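Local coordinates for protein LP04448p (Drosophila melanogaster, PDB 4QMH) that probably helps drive microtubule polymerization as an XMAP215-family protein, through an array of TOG domains of which this is the fourth, at residues A[12-17]-A[42-47]; A[51-56]-A[92-97]; A[117-122]-A[156-161]; A[182-187]-A[221-226]; A[200-205]-A[234-239]. One frame throughout, in Å; residues are numbered along the deposited sequence.

Contact 1. Residues A[12-17]-A[42-47]; sequences VDIAPQ and QAIISE
Q17 lays its polar amide against the aliphatic side chain of I44 and still reaches that residue's backbone through water. OE1 of Q17 comes within 3.5 Å of CG1 of I44, and CD of the same amide stands 3.8 Å from I44 CG2, the two side chains sliding past each other in opposite directions. On the other branch NE2 of Q17 donates to a water 2.9 Å away, and that water donates in turn to the carbonyl O of I44 at 2.8 Å. A glutamine suits this outer position because its CB and flat amide can lie along an isoleucine while NE2 binds water. The contact belongs to the all-helical TOG domain: the loop before helix 20-26 folds back on helix 31-48. Deeper in, I14 sets CG2 4.1 Å from CG2 of I44, and its CD1 approaches CG1 of I45, whose side chain otherwise packs on Q83, L84 and A87 of helix 71-88. CG1 of I14 sits between the backbone N and the carbonyl carbon (chi1 63°), which leaves CG2 to meet I44. Beside it D13 forms an Asx turn, OD1 accepting from A15 N at 3.0 Å from above the carboxylate plane.

Contact 2. Residues A[51-56]-A[92-97]; sequences IKPSIG and CRNHVR
The imidazole of H95 points its NE2 edge at the backbone of P53 while I55 covers one of its faces, where the loop after helix 31-48 meets the start of helix 96-106 in the all-helical, HEAT-like TOG domain. H95 is the N-cap residue of that helix. The ring's NE2 donates to P53 O at 2.8 Å with an N-H...O angle of 149°; the acceptor lies in the ring plane and the donor in the carbonyl plane, so the bond fixes how the ring is turned. I55 and H95 approach from opposite directions, and CD1 of I55 makes a CH-pi contact 3.7 Å from the ring centroid, 16° off the normal. CG1 of I55, held between backbone N and carbonyl carbon (chi1 53°), also comes 3.5 Å from CE1 of H95. On the opposite face lies CB of N94, offset toward the rim. Histidine suits the place because one flat group offers an N-H at its edge and a pi face for a methyl to rest on. M88 of helix 71-88 touches both I55 and H95. The N94 and P53 side chains meet obliquely, with ND2 of N94 3.4 Å from CB of P53 and donating to a water at 2.9 Å.

Contact 3. Residues A[117-122]-A[156-161]; sequences AALNCI and WAWLAD
The indole NE1 of W158 is hydrogen-bonded to OD1 of N123, just beyond 117-122, while CG2 of I122 rests 3.7 Å from that same nitrogen. The two helices involved, 112-129 and 149-162, stand side by side in the HEAT-like helical array of the TOG domain, close to the middle of the chain. CG of W158 lies anti to its own backbone nitrogen (chi1 -179°), and this carries the indole across to the neighbouring helix. There I122 meets it obliquely: CG2 is 3.5 Å from CZ2 and 3.7 Å from CE2 of W158, at neither a clear face nor a clear edge. Isoleucine fits because its branch at CB gives it a methyl close to the helix for the indole to rest on, while the residue also packs on F100 and F103 of helix 96-106. Tryptophan fits because it is long enough to bridge 117-122 and 156-161, whose nearest CA atoms, those of L119 and W158, are 8.4 Å apart, and because the N-H of this buried ring finds an acceptor in N123. With a leucine in place of W158, OD1 of N123 would probably lose this donor and a gap would open beside I122. At the pyrrole end, CD2 of L119 reaches CD1 of W158 at 4.1 Å.

Contact 4. Residues A[182-187]-A[221-226]; sequences HLYAHI and QKPASK
The phenol ring of Y184 is met at CD2 by Q221 at the end of helix 211-221 and by P223 in the loop after it, both obliquely, neither squarely over a face nor at an edge. CG of P223 is 4.1 Å from Y184 CD2; OE1 of Q221 is also 4.1 Å from that carbon. The Q221 amide plane is turned 49° from the ring, and the two side chains cross at about a right angle; the amide is thus not stacked on the ring. Q221 keeps its chain extended beyond CG (chi2 169°), which lets OE1 reach the tyrosine ring. This contact joins helix 173-186, near its C-terminal part, to the turn between helices 211-221 and 226-236, neighbouring elements of the HEAT-like array of the TOG domain. K222, with positive phi, is where the chain leaves helix 211-221, and the rigid ring of P223 follows directly, an apolar surface suited to an aromatic neighbour. I229 and L218 touch both Y184 and P223, and the hydroxyl of Y184 is hydrogen-bonded to the backbone O of M214. Tyrosine thus serves a mixed setting, its ring among apolar side chains and its OH on a main-chain carbonyl. The backbones are also linked by a water that donates both to Y184 O at 2.8 Å and to A224 O at 2.9 Å.

Contact 5. Residues A[200-205]-A[234-239]; sequences EAVLGI and EKARPN
L203 and V202 of helix 192-209 bring aliphatic side chains against A236 of helix 226-236 and N239 of the 3-10 segment 237-239. The apolar contacts centre on A236, whose methyl points at the other helix. CG1 of V202, anti to its backbone N (chi1 172°), reaches A236 CB at 3.7 Å, and CB of L203 stands 4.4 Å from the same methyl. Alanine suits the spot because the backbones come so near: the CA atoms of L203 and A236 are only 5.3 Å apart. A second group of contacts pairs leucine methyls with main-chain oxygens and with CB of N239. CD1 of L203 lies 3.6 Å from A236 O and 3.9 Å from N239 O, while CD2 meets CB of N239 at 4.1 Å, the L203 and N239 side chains crossing at about a right angle. The A236 carbonyl has its own donor, the backbone N of N239 at 2.9 Å, so the methyl covers an oxygen already bonded. Here helix 192-209 and the last helix, 226-236, pack together in the TOG domain's HEAT-like array; V202 also touches L183 and I187, and L203 touches L240. An alanine at L203 would probably uncover the A236 carbonyl and leave N239 CB without its apolar partner. Between these segments the joint is thus one of shape, relying on close backbone approach and methyl packing instead of polar pairing.

The five contacts follow the TOG domain from its N-terminal to its C-terminal end. Contacts 1 and 2, centres about 13 Å apart, meet where 12-17 touches 51-56: S54 OG meets D13 OD1 at 2.8 Å, and K52 N meets V12 O at 2.9 Å. Contact 3 sits nearest the chain's centre, its own centre about 21 Å from that of contact 2, with no touch. On its other side W156 ties it to contact 4, NE1 lying 2.9 Å from H186 ND1, and to contact 5, where CE3 packs 3.5 Å from A201 CB. Contacts 4 and 5 alternate along the chain and join through L183, I187 and V202. Contacts 1 and 4 lie about 47 Å apart between centres, on opposite sides of the chain's centre.

Contact 1. Residues A[12-17]-A[42-47]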
# COMPACT_ATOMS: atom_id res chain seq x y z
N VAL A 12 20.71 15.32 -3.82
CA VAL A 12 20.37 16.29 -4.85
C VAL A 12 18.90 16.66 -4.75
O VAL A 12 18.04 15.80 -4.62
CB VAL A 12 20.65 15.71 -6.25
CG1 VAL A 12 20.19 16.67 -7.35
CG2 VAL A 12 22.13 15.36 -6.42
N ASP A 13 18.60 17.96 -4.81
CA ASP A 13 17.22 18.40 -4.91
C ASP A 13 16.83 18.38 -6.39
O ASP A 13 17.30 19.21 -7.17
CB ASP A 13 17.06 19.81 -4.34
CG ASP A 13 15.63 20.30 -4.39
OD1 ASP A 13 14.72 19.50 -4.70
OD2 ASP A 13 15.41 21.50 -4.10
N ILE A 14 15.98 17.43 -6.78
CA ILE A 14 15.57 17.34 -8.19
C ILE A 14 14.30 18.14 -8.50
O ILE A 14 13.84 18.15 -9.64
CB ILE A 14 15.39 15.88 -8.67
CG1 ILE A 14 14.28 15.18 -7.90
CG2 ILE A 14 16.71 15.13 -8.61
CD1 ILE A 14 13.85 13.85 -8.52
N ALA A 15 13.74 18.80 -7.49
CA ALA A 15 12.52 19.58 -7.73
C ALA A 15 12.63 20.52 -8.93
O ALA A 15 11.71 20.60 -9.73
CB ALA A 15 12.10 20.34 -6.48
N PRO A 16 13.75 21.26 -9.06
CA PRO A 16 13.87 22.16 -10.21
C PRO A 16 13.78 21.46 -11.57
O PRO A 16 13.45 22.10 -12.56
CB PRO A 16 15.26 22.78 -10.03
CG PRO A 16 15.47 22.76 -8.56
CD PRO A 16 14.86 21.46 -8.10
N GLN A 17 14.06 20.16 -11.60
CA GLN A 17 14.02 19.40 -12.86
C GLN A 17 12.63 18.86 -13.16
O GLN A 17 12.36 18.40 -14.28
CB GLN A 17 15.02 18.23 -12.82
CG GLN A 17 16.48 18.65 -12.76
CD GLN A 17 17.43 17.48 -12.96
OE1 GLN A 17 17.55 16.94 -14.06
NE2 GLN A 17 18.11 17.09 -11.90
N GLN A 42 13.19 8.86 -15.38
CA GLN A 42 14.06 7.79 -14.93
C GLN A 42 15.51 8.24 -14.98
O GLN A 42 16.29 7.95 -14.07
CB GLN A 42 13.86 6.55 -15.80
CG GLN A 42 14.48 5.28 -15.23
CD GLN A 42 15.99 5.20 -15.42
OE1 GLN A 42 16.68 4.50 -14.68
NE2 GLN A 42 16.50 5.88 -16.45
N ALA A 43 15.86 8.97 -16.04
CA ALA A 43 17.23 9.45 -16.22
C ALA A 43 17.59 10.53 -15.19
O ALA A 43 18.74 10.59 -14.72
CB ALA A 43 17.45 9.95 -17.65
N ILE A 44 16.62 11.37 -14.86
CA ILE A 44 16.82 12.42 -13.85
C ILE A 44 17.14 11.79 -12.51
O ILE A 44 18.09 12.20 -11.83
CB ILE A 44 15.56 13.32 -13.70
CG1 ILE A 44 15.42 14.27 -14.90
CG2 ILE A 44 15.67 14.14 -12.43
CD1 ILE A 44 14.05 14.89 -15.01
N ILE A 45 16.35 10.78 -12.12
CA ILE A 45 16.58 10.09 -10.86
C ILE A 45 17.92 9.34 -10.86
O ILE A 45 18.69 9.43 -9.91
CB ILE A 45 15.41 9.14 -10.49
CG1 ILE A 45 14.11 9.93 -10.40
CG2 ILE A 45 15.73 8.42 -9.18
CD1 ILE A 45 12.86 9.07 -10.46
N SER A 46 18.19 8.59 -11.93
CA SER A 46 19.44 7.83 -12.03
C SER A 46 20.67 8.72 -11.93
O SER A 46 21.66 8.37 -11.28
CB SER A 46 19.49 7.07 -13.36
OG SER A 46 18.64 5.94 -13.31
N GLU A 47 20.63 9.87 -12.60
CA GLU A 47 21.78 10.76 -12.64
C GLU A 47 22.03 11.38 -11.26
O GLU A 47 23.18 11.56 -10.85
CB GLU A 47 21.56 11.87 -13.68
CG GLU A 47 22.67 12.93 -13.72
CD GLU A 47 24.03 12.37 -14.16
OE1 GLU A 47 24.12 11.18 -14.51
OE2 GLU A 47 25.01 13.15 -14.15
O HOH W 1 19.56 14.58 -12.17

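Contact 2. Residues A[51-56]-A[92-97]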
# COMPACT_ATOMS: atom_id res chain seq x y z
N ILE A 51 18.49 11.61 -3.60
CA ILE A 51 17.73 12.85 -3.73
C ILE A 51 17.05 13.28 -2.43
O ILE A 51 16.85 12.48 -1.53
CB ILE A 51 16.67 12.76 -4.87
CG1 ILE A 51 15.58 11.73 -4.52
CG2 ILE A 51 17.32 12.40 -6.21
CD1 ILE A 51 14.52 11.57 -5.59
N LYS A 52 16.71 14.56 -2.36
CA LYS A 52 15.93 15.10 -1.25
C LYS A 52 14.47 14.73 -1.46
O LYS A 52 14.08 14.30 -2.55
CB LYS A 52 16.09 16.62 -1.20
CG LYS A 52 17.51 17.10 -1.08
CD LYS A 52 17.55 18.57 -0.68
CE LYS A 52 18.98 19.11 -0.69
NZ LYS A 52 19.89 18.34 0.19
N PRO A 53 13.64 14.89 -0.42
CA PRO A 53 12.22 14.54 -0.56
C PRO A 53 11.40 15.53 -1.38
O PRO A 53 10.26 15.26 -1.73
CB PRO A 53 11.71 14.56 0.90
CG PRO A 53 12.93 14.49 1.75
CD PRO A 53 14.00 15.19 0.97
N SER A 54 11.98 16.69 -1.67
CA SER A 54 11.29 17.74 -2.42
C SER A 54 11.29 17.42 -3.92
O SER A 54 12.34 17.49 -4.58
CB SER A 54 11.96 19.09 -2.16
OG SER A 54 13.37 19.00 -2.32
N ILE A 55 10.12 17.08 -4.46
CA ILE A 55 10.04 16.71 -5.87
C ILE A 55 8.96 17.50 -6.61
O ILE A 55 8.37 17.02 -7.57
CB ILE A 55 9.85 15.18 -6.04
CG1 ILE A 55 8.65 14.68 -5.21
CG2 ILE A 55 11.13 14.44 -5.65
CD1 ILE A 55 8.35 13.19 -5.39
N GLY A 56 8.72 18.73 -6.17
CA GLY A 56 7.75 19.58 -6.83
C GLY A 56 6.39 18.92 -6.80
O GLY A 56 5.94 18.47 -5.74
N CYS A 92 11.08 9.05 1.57
CA CYS A 92 9.97 8.53 0.78
C CYS A 92 8.65 8.54 1.55
O CYS A 92 7.59 8.54 0.93
CB CYS A 92 10.28 7.15 0.20
SG CYS A 92 10.32 5.82 1.43
N ARG A 93 8.69 8.58 2.88
CA ARG A 93 7.45 8.60 3.67
C ARG A 93 6.60 9.82 3.32
O ARG A 93 5.38 9.82 3.52
CB ARG A 93 7.74 8.57 5.17
CG ARG A 93 8.37 9.84 5.70
CD ARG A 93 8.37 9.88 7.23
NE ARG A 93 8.93 11.13 7.75
CZ ARG A 93 8.75 11.59 8.99
NH1 ARG A 93 8.01 10.91 9.85
NH2 ARG A 93 9.31 12.73 9.37
N ASN A 94 7.26 10.86 2.82
CA ASN A 94 6.58 12.11 2.48
C ASN A 94 5.53 11.95 1.38
O ASN A 94 4.64 12.79 1.24
CB ASN A 94 7.57 13.19 2.05
CG ASN A 94 8.46 13.67 3.18
OD1 ASN A 94 8.65 12.98 4.18
ND2 ASN A 94 9.02 14.86 3.02
N HIS A 95 5.64 10.87 0.62
CA HIS A 95 4.82 10.71 -0.58
C HIS A 95 3.91 9.50 -0.53
O HIS A 95 3.24 9.20 -1.50
CB HIS A 95 5.73 10.64 -1.80
CG HIS A 95 6.63 11.83 -1.89
ND1 HIS A 95 6.14 13.09 -2.15
CD2 HIS A 95 7.95 11.98 -1.65
CE1 HIS A 95 7.14 13.95 -2.13
NE2 HIS A 95 8.25 13.30 -1.81
N VAL A 96 3.86 8.85 0.63
CA VAL A 96 3.03 7.66 0.80
C VAL A 96 1.55 7.95 0.54
O VAL A 96 0.86 7.18 -0.14
CB VAL A 96 3.26 7.04 2.20
CG1 VAL A 96 2.11 6.11 2.58
CG2 VAL A 96 4.59 6.31 2.23
N ARG A 97 1.05 9.07 1.05
CA ARG A 97 -0.35 9.42 0.83
C ARG A 97 -0.72 9.52 -0.66
O ARG A 97 -1.83 9.15 -1.06
CB ARG A 97 -0.68 10.71 1.57
CG ARG A 97 -2.11 11.13 1.48
CD ARG A 97 -2.34 12.36 2.34
NE ARG A 97 -3.69 12.87 2.16
CZ ARG A 97 -4.73 12.42 2.84
NH1 ARG A 97 -4.57 11.47 3.75
NH2 ARG A 97 -5.93 12.94 2.61
O HOH W 2 8.50 16.27 0.52

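Contact 3. Residues A[117-122]-A[156-161]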
# COMPACT_ATOMS: atom_id res chain seq x y z
N ALA A 117 5.32 -6.42 -8.46
CA ALA A 117 5.91 -5.10 -8.55
C ALA A 117 5.25 -4.18 -7.53
O ALA A 117 5.92 -3.38 -6.88
CB ALA A 117 5.77 -4.54 -9.96
N ALA A 118 3.93 -4.29 -7.40
CA ALA A 118 3.19 -3.45 -6.47
C ALA A 118 3.60 -3.77 -5.03
O ALA A 118 3.83 -2.87 -4.22
CB ALA A 118 1.69 -3.64 -6.66
N LEU A 119 3.70 -5.06 -4.71
CA LEU A 119 4.13 -5.49 -3.38
C LEU A 119 5.54 -5.00 -3.07
O LEU A 119 5.83 -4.60 -1.95
CB LEU A 119 4.08 -7.01 -3.26
CG LEU A 119 2.72 -7.63 -2.96
CD1 LEU A 119 2.81 -9.15 -2.98
CD2 LEU A 119 2.20 -7.14 -1.60
N ASN A 120 6.41 -5.03 -4.07
CA ASN A 120 7.79 -4.60 -3.90
C ASN A 120 7.91 -3.12 -3.61
O ASN A 120 8.73 -2.69 -2.80
CB ASN A 120 8.61 -4.95 -5.14
CG ASN A 120 8.82 -6.43 -5.30
OD1 ASN A 120 8.85 -7.18 -4.32
ND2 ASN A 120 8.97 -6.88 -6.54
N CYS A 121 7.09 -2.32 -4.29
CA CYS A 121 7.00 -0.90 -4.00
C CYS A 121 6.55 -0.69 -2.57
O CYS A 121 7.13 0.11 -1.85
CB CYS A 121 6.00 -0.21 -4.91
SG CYS A 121 6.69 0.38 -6.44
N ILE A 122 5.48 -1.37 -2.19
CA ILE A 122 4.95 -1.19 -0.86
C ILE A 122 6.02 -1.51 0.17
O ILE A 122 6.28 -0.72 1.07
CB ILE A 122 3.71 -2.07 -0.61
CG1 ILE A 122 2.54 -1.56 -1.46
CG2 ILE A 122 3.35 -2.04 0.88
CD1 ILE A 122 1.32 -2.51 -1.52
N TRP A 156 -4.80 -9.06 2.35
CA TRP A 156 -4.86 -9.82 3.60
C TRP A 156 -3.57 -10.60 3.87
O TRP A 156 -3.16 -10.75 5.02
CB TRP A 156 -6.08 -10.76 3.63
CG TRP A 156 -7.38 -10.05 3.90
CD1 TRP A 156 -8.48 -10.04 3.09
CD2 TRP A 156 -7.71 -9.23 5.04
NE1 TRP A 156 -9.48 -9.29 3.66
CE2 TRP A 156 -9.03 -8.77 4.85
CE3 TRP A 156 -7.01 -8.85 6.19
CZ2 TRP A 156 -9.67 -7.94 5.77
CZ3 TRP A 156 -7.65 -8.02 7.10
CH2 TRP A 156 -8.97 -7.58 6.89
N ALA A 157 -2.92 -11.11 2.82
CA ALA A 157 -1.66 -11.84 3.02
C ALA A 157 -0.62 -10.88 3.57
O ALA A 157 0.16 -11.22 4.45
CB ALA A 157 -1.17 -12.43 1.72
N TRP A 158 -0.61 -9.67 3.01
CA TRP A 158 0.38 -8.67 3.41
C TRP A 158 0.13 -8.23 4.84
O TRP A 158 1.06 -8.14 5.63
CB TRP A 158 0.34 -7.48 2.46
CG TRP A 158 1.33 -6.39 2.77
CD1 TRP A 158 2.65 -6.36 2.43
CD2 TRP A 158 1.06 -5.15 3.44
NE1 TRP A 158 3.23 -5.17 2.86
CE2 TRP A 158 2.27 -4.42 3.49
CE3 TRP A 158 -0.09 -4.60 4.02
CZ2 TRP A 158 2.36 -3.17 4.09
CZ3 TRP A 158 0.00 -3.35 4.62
CH2 TRP A 158 1.22 -2.65 4.65
N LEU A 159 -1.12 -7.99 5.19
CA LEU A 159 -1.44 -7.61 6.57
C LEU A 159 -1.08 -8.74 7.53
O LEU A 159 -0.55 -8.49 8.61
CB LEU A 159 -2.91 -7.23 6.71
CG LEU A 159 -3.33 -5.93 6.02
CD1 LEU A 159 -4.86 -5.84 5.90
CD2 LEU A 159 -2.78 -4.73 6.75
N ALA A 160 -1.37 -9.98 7.14
CA ALA A 160 -1.09 -11.13 8.00
C ALA A 160 0.40 -11.28 8.22
O ALA A 160 0.86 -11.66 9.30
CB ALA A 160 -1.68 -12.42 7.40
N ASP A 161 1.17 -10.94 7.19
CA ASP A 161 2.61 -11.06 7.21
C ASP A 161 3.25 -9.93 8.03
O ASP A 161 4.19 -10.18 8.78
CB ASP A 161 3.15 -11.05 5.77
CG ASP A 161 4.65 -11.23 5.70
OD1 ASP A 161 5.19 -12.09 6.42
OD2 ASP A 161 5.30 -10.50 4.91

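Contact 4. Residues A[182-187]-A[221-226]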
# COMPACT_ATOMS: atom_id res chain seq x y z
N HIS A 182 -14.25 -5.39 7.40
CA HIS A 182 -13.86 -6.12 6.19
C HIS A 182 -13.30 -7.47 6.59
O HIS A 182 -13.54 -8.47 5.93
CB HIS A 182 -12.86 -5.31 5.39
CG HIS A 182 -13.33 -3.92 5.11
ND1 HIS A 182 -14.39 -3.65 4.27
CD2 HIS A 182 -12.92 -2.72 5.59
CE1 HIS A 182 -14.59 -2.34 4.22
NE2 HIS A 182 -13.72 -1.76 5.02
N LEU A 183 -12.57 -7.52 7.70
CA LEU A 183 -12.07 -8.79 8.20
C LEU A 183 -13.25 -9.72 8.48
O LEU A 183 -13.24 -10.89 8.10
CB LEU A 183 -11.29 -8.57 9.49
CG LEU A 183 -10.74 -9.83 10.14
CD1 LEU A 183 -9.64 -10.42 9.30
CD2 LEU A 183 -10.21 -9.47 11.52
N TYR A 184 -14.28 -9.20 9.15
CA TYR A 184 -15.41 -10.04 9.55
C TYR A 184 -16.23 -10.54 8.36
O TYR A 184 -16.80 -11.64 8.40
CB TYR A 184 -16.31 -9.30 10.56
CG TYR A 184 -15.66 -9.13 11.92
CD1 TYR A 184 -14.43 -9.71 12.21
CD2 TYR A 184 -16.29 -8.39 12.92
CE1 TYR A 184 -13.84 -9.56 13.45
CE2 TYR A 184 -15.70 -8.23 14.17
CZ TYR A 184 -14.48 -8.82 14.43
OH TYR A 184 -13.88 -8.67 15.66
N ALA A 185 -16.26 -9.76 7.29
CA ALA A 185 -16.91 -10.23 6.07
C ALA A 185 -16.04 -11.24 5.33
O ALA A 185 -16.53 -12.28 4.86
CB ALA A 185 -17.24 -9.07 5.17
N HIS A 186 -14.75 -10.94 5.22
CA HIS A 186 -13.87 -11.73 4.36
C HIS A 186 -13.45 -13.07 4.95
O HIS A 186 -13.06 -13.98 4.21
CB HIS A 186 -12.66 -10.90 3.91
CG HIS A 186 -13.04 -9.68 3.12
ND1 HIS A 186 -12.15 -8.67 2.83
CD2 HIS A 186 -14.22 -9.31 2.58
CE1 HIS A 186 -12.77 -7.73 2.15
NE2 HIS A 186 -14.03 -8.09 1.98
N ILE A 187 -13.52 -13.20 6.28
CA ILE A 187 -13.37 -14.49 6.93
C ILE A 187 -14.37 -15.47 6.34
O ILE A 187 -14.13 -16.68 6.34
CB ILE A 187 -13.64 -14.36 8.44
CG1 ILE A 187 -12.38 -13.86 9.15
CG2 ILE A 187 -14.08 -15.69 9.03
CD1 ILE A 187 -12.65 -13.47 10.57
N GLN A 221 -21.38 -4.47 15.64
CA GLN A 221 -21.59 -4.46 14.20
C GLN A 221 -22.57 -5.54 13.74
O GLN A 221 -23.16 -5.45 12.66
CB GLN A 221 -20.24 -4.58 13.47
CG GLN A 221 -19.31 -3.40 13.78
CD GLN A 221 -17.88 -3.59 13.31
OE1 GLN A 221 -17.59 -4.51 12.54
NE2 GLN A 221 -16.99 -2.72 13.76
N LYS A 222 -22.76 -6.56 14.57
CA LYS A 222 -23.72 -7.62 14.27
C LYS A 222 -23.58 -8.16 12.86
O LYS A 222 -24.57 -8.26 12.12
CB LYS A 222 -25.15 -7.10 14.47
CG LYS A 222 -25.45 -6.59 15.86
CD LYS A 222 -26.91 -6.16 15.96
CE LYS A 222 -27.31 -5.92 17.40
NZ LYS A 222 -26.57 -4.80 18.01
N PRO A 223 -22.35 -8.52 12.45
CA PRO A 223 -22.23 -9.08 11.10
C PRO A 223 -22.87 -10.46 11.06
O PRO A 223 -23.18 -11.03 12.11
CB PRO A 223 -20.72 -9.20 10.91
CG PRO A 223 -20.20 -9.43 12.28
CD PRO A 223 -21.07 -8.58 13.18
N ALA A 224 -23.08 -10.98 9.86
CA ALA A 224 -23.56 -12.34 9.68
C ALA A 224 -22.48 -13.32 10.11
O ALA A 224 -21.29 -12.97 10.16
CB ALA A 224 -23.92 -12.57 8.21
N SER A 225 -22.89 -14.55 10.43
CA SER A 225 -21.96 -15.61 10.79
C SER A 225 -21.19 -15.28 12.07
O SER A 225 -19.99 -15.54 12.17
CB SER A 225 -20.97 -15.86 9.64
OG SER A 225 -21.66 -16.26 8.47
N LYS A 226 -21.90 -14.71 13.04
CA LYS A 226 -21.29 -14.34 14.31
C LYS A 226 -20.56 -15.51 14.96
O LYS A 226 -19.50 -15.33 15.56
CB LYS A 226 -22.34 -13.77 15.27
CG LYS A 226 -21.80 -13.41 16.65
CD LYS A 226 -22.87 -12.75 17.52
CE LYS A 226 -23.40 -11.46 16.89
NZ LYS A 226 -22.43 -10.31 16.91
O HOH W 3 -19.55 -11.96 8.08

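Contact 5. Residues A[200-205]-A[234-239]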
# COMPACT_ATOMS: atom_id res chain seq x y z
N GLU A 200 -5.92 -15.83 8.30
CA GLU A 200 -4.53 -15.74 8.72
C GLU A 200 -4.19 -14.36 9.29
O GLU A 200 -3.24 -14.22 10.05
CB GLU A 200 -3.59 -16.08 7.57
CG GLU A 200 -3.71 -17.54 7.14
CD GLU A 200 -2.69 -17.93 6.10
OE1 GLU A 200 -1.82 -17.09 5.77
OE2 GLU A 200 -2.76 -19.08 5.62
N ALA A 201 -4.98 -13.36 8.93
CA ALA A 201 -4.74 -11.99 9.36
C ALA A 201 -5.40 -11.70 10.71
O ALA A 201 -5.15 -10.66 11.32
CB ALA A 201 -5.26 -11.01 8.31
N VAL A 202 -6.25 -12.60 11.19
CA VAL A 202 -6.94 -12.37 12.46
C VAL A 202 -5.95 -12.11 13.60
O VAL A 202 -6.11 -11.15 14.35
CB VAL A 202 -7.87 -13.54 12.83
CG1 VAL A 202 -8.42 -13.36 14.25
CG2 VAL A 202 -9.03 -13.63 11.83
N LEU A 203 -4.92 -12.95 13.70
CA LEU A 203 -3.96 -12.81 14.78
C LEU A 203 -3.24 -11.47 14.72
O LEU A 203 -3.09 -10.78 15.73
CB LEU A 203 -2.94 -13.96 14.77
CG LEU A 203 -1.85 -13.86 15.85
CD1 LEU A 203 -2.48 -13.88 17.24
CD2 LEU A 203 -0.84 -14.99 15.68
N GLY A 204 -2.79 -11.10 13.53
CA GLY A 204 -2.13 -9.81 13.34
C GLY A 204 -2.98 -8.63 13.77
O GLY A 204 -2.47 -7.72 14.42
N ILE A 205 -4.25 -8.61 13.38
CA ILE A 205 -5.17 -7.56 13.81
C ILE A 205 -5.31 -7.57 15.33
O ILE A 205 -5.23 -6.53 15.98
CB ILE A 205 -6.58 -7.75 13.17
CG1 ILE A 205 -6.49 -7.72 11.63
CG2 ILE A 205 -7.57 -6.72 13.71
CD1 ILE A 205 -6.35 -6.34 11.04
N GLU A 234 -11.54 -16.66 18.91
CA GLU A 234 -11.14 -17.56 19.99
C GLU A 234 -9.94 -18.42 19.58
O GLU A 234 -9.11 -18.77 20.42
CB GLU A 234 -12.32 -18.43 20.44
CG GLU A 234 -13.36 -17.64 21.21
CD GLU A 234 -14.63 -18.42 21.49
OE1 GLU A 234 -14.96 -19.35 20.72
OE2 GLU A 234 -15.31 -18.09 22.48
N LYS A 235 -9.86 -18.75 18.30
CA LYS A 235 -8.75 -19.54 17.78
C LYS A 235 -7.42 -18.77 17.84
O LYS A 235 -6.37 -19.35 18.09
CB LYS A 235 -9.04 -20.03 16.36
CG LYS A 235 -7.99 -20.96 15.78
CD LYS A 235 -8.35 -21.39 14.38
CE LYS A 235 -7.34 -22.37 13.81
NZ LYS A 235 -7.72 -22.83 12.43
N ALA A 236 -7.49 -17.45 17.63
CA ALA A 236 -6.29 -16.61 17.57
C ALA A 236 -5.77 -16.22 18.94
O ALA A 236 -4.57 -16.09 19.16
CB ALA A 236 -6.57 -15.36 16.75
N ARG A 237 -6.70 -16.01 19.87
CA ARG A 237 -6.38 -15.49 21.19
C ARG A 237 -5.22 -16.20 21.92
O ARG A 237 -4.33 -15.54 22.46
CB ARG A 237 -7.63 -15.52 22.05
CG ARG A 237 -7.51 -14.74 23.31
CD ARG A 237 -8.69 -15.06 24.18
NE ARG A 237 -8.85 -14.11 25.27
CZ ARG A 237 -9.91 -14.08 26.06
NH1 ARG A 237 -10.90 -14.94 25.86
NH2 ARG A 237 -9.98 -13.19 27.03
N PRO A 238 -5.23 -17.54 21.95
CA PRO A 238 -4.16 -18.22 22.70
C PRO A 238 -2.79 -18.05 22.05
O PRO A 238 -1.77 -18.41 22.65
CB PRO A 238 -4.60 -19.69 22.69
CG PRO A 238 -5.56 -19.81 21.55
CD PRO A 238 -6.24 -18.48 21.44
N ASN A 239 -2.75 -17.50 20.84
CA ASN A 239 -1.48 -17.29 20.13
C ASN A 239 -0.95 -15.87 20.23
O ASN A 239 0.08 -15.53 19.64
CB ASN A 239 -1.62 -17.72 18.68
CG ASN A 239 -1.72 -19.22 18.54
OD1 ASN A 239 -0.85 -19.95 19.02
ND2 ASN A 239 -2.80 -19.69 17.93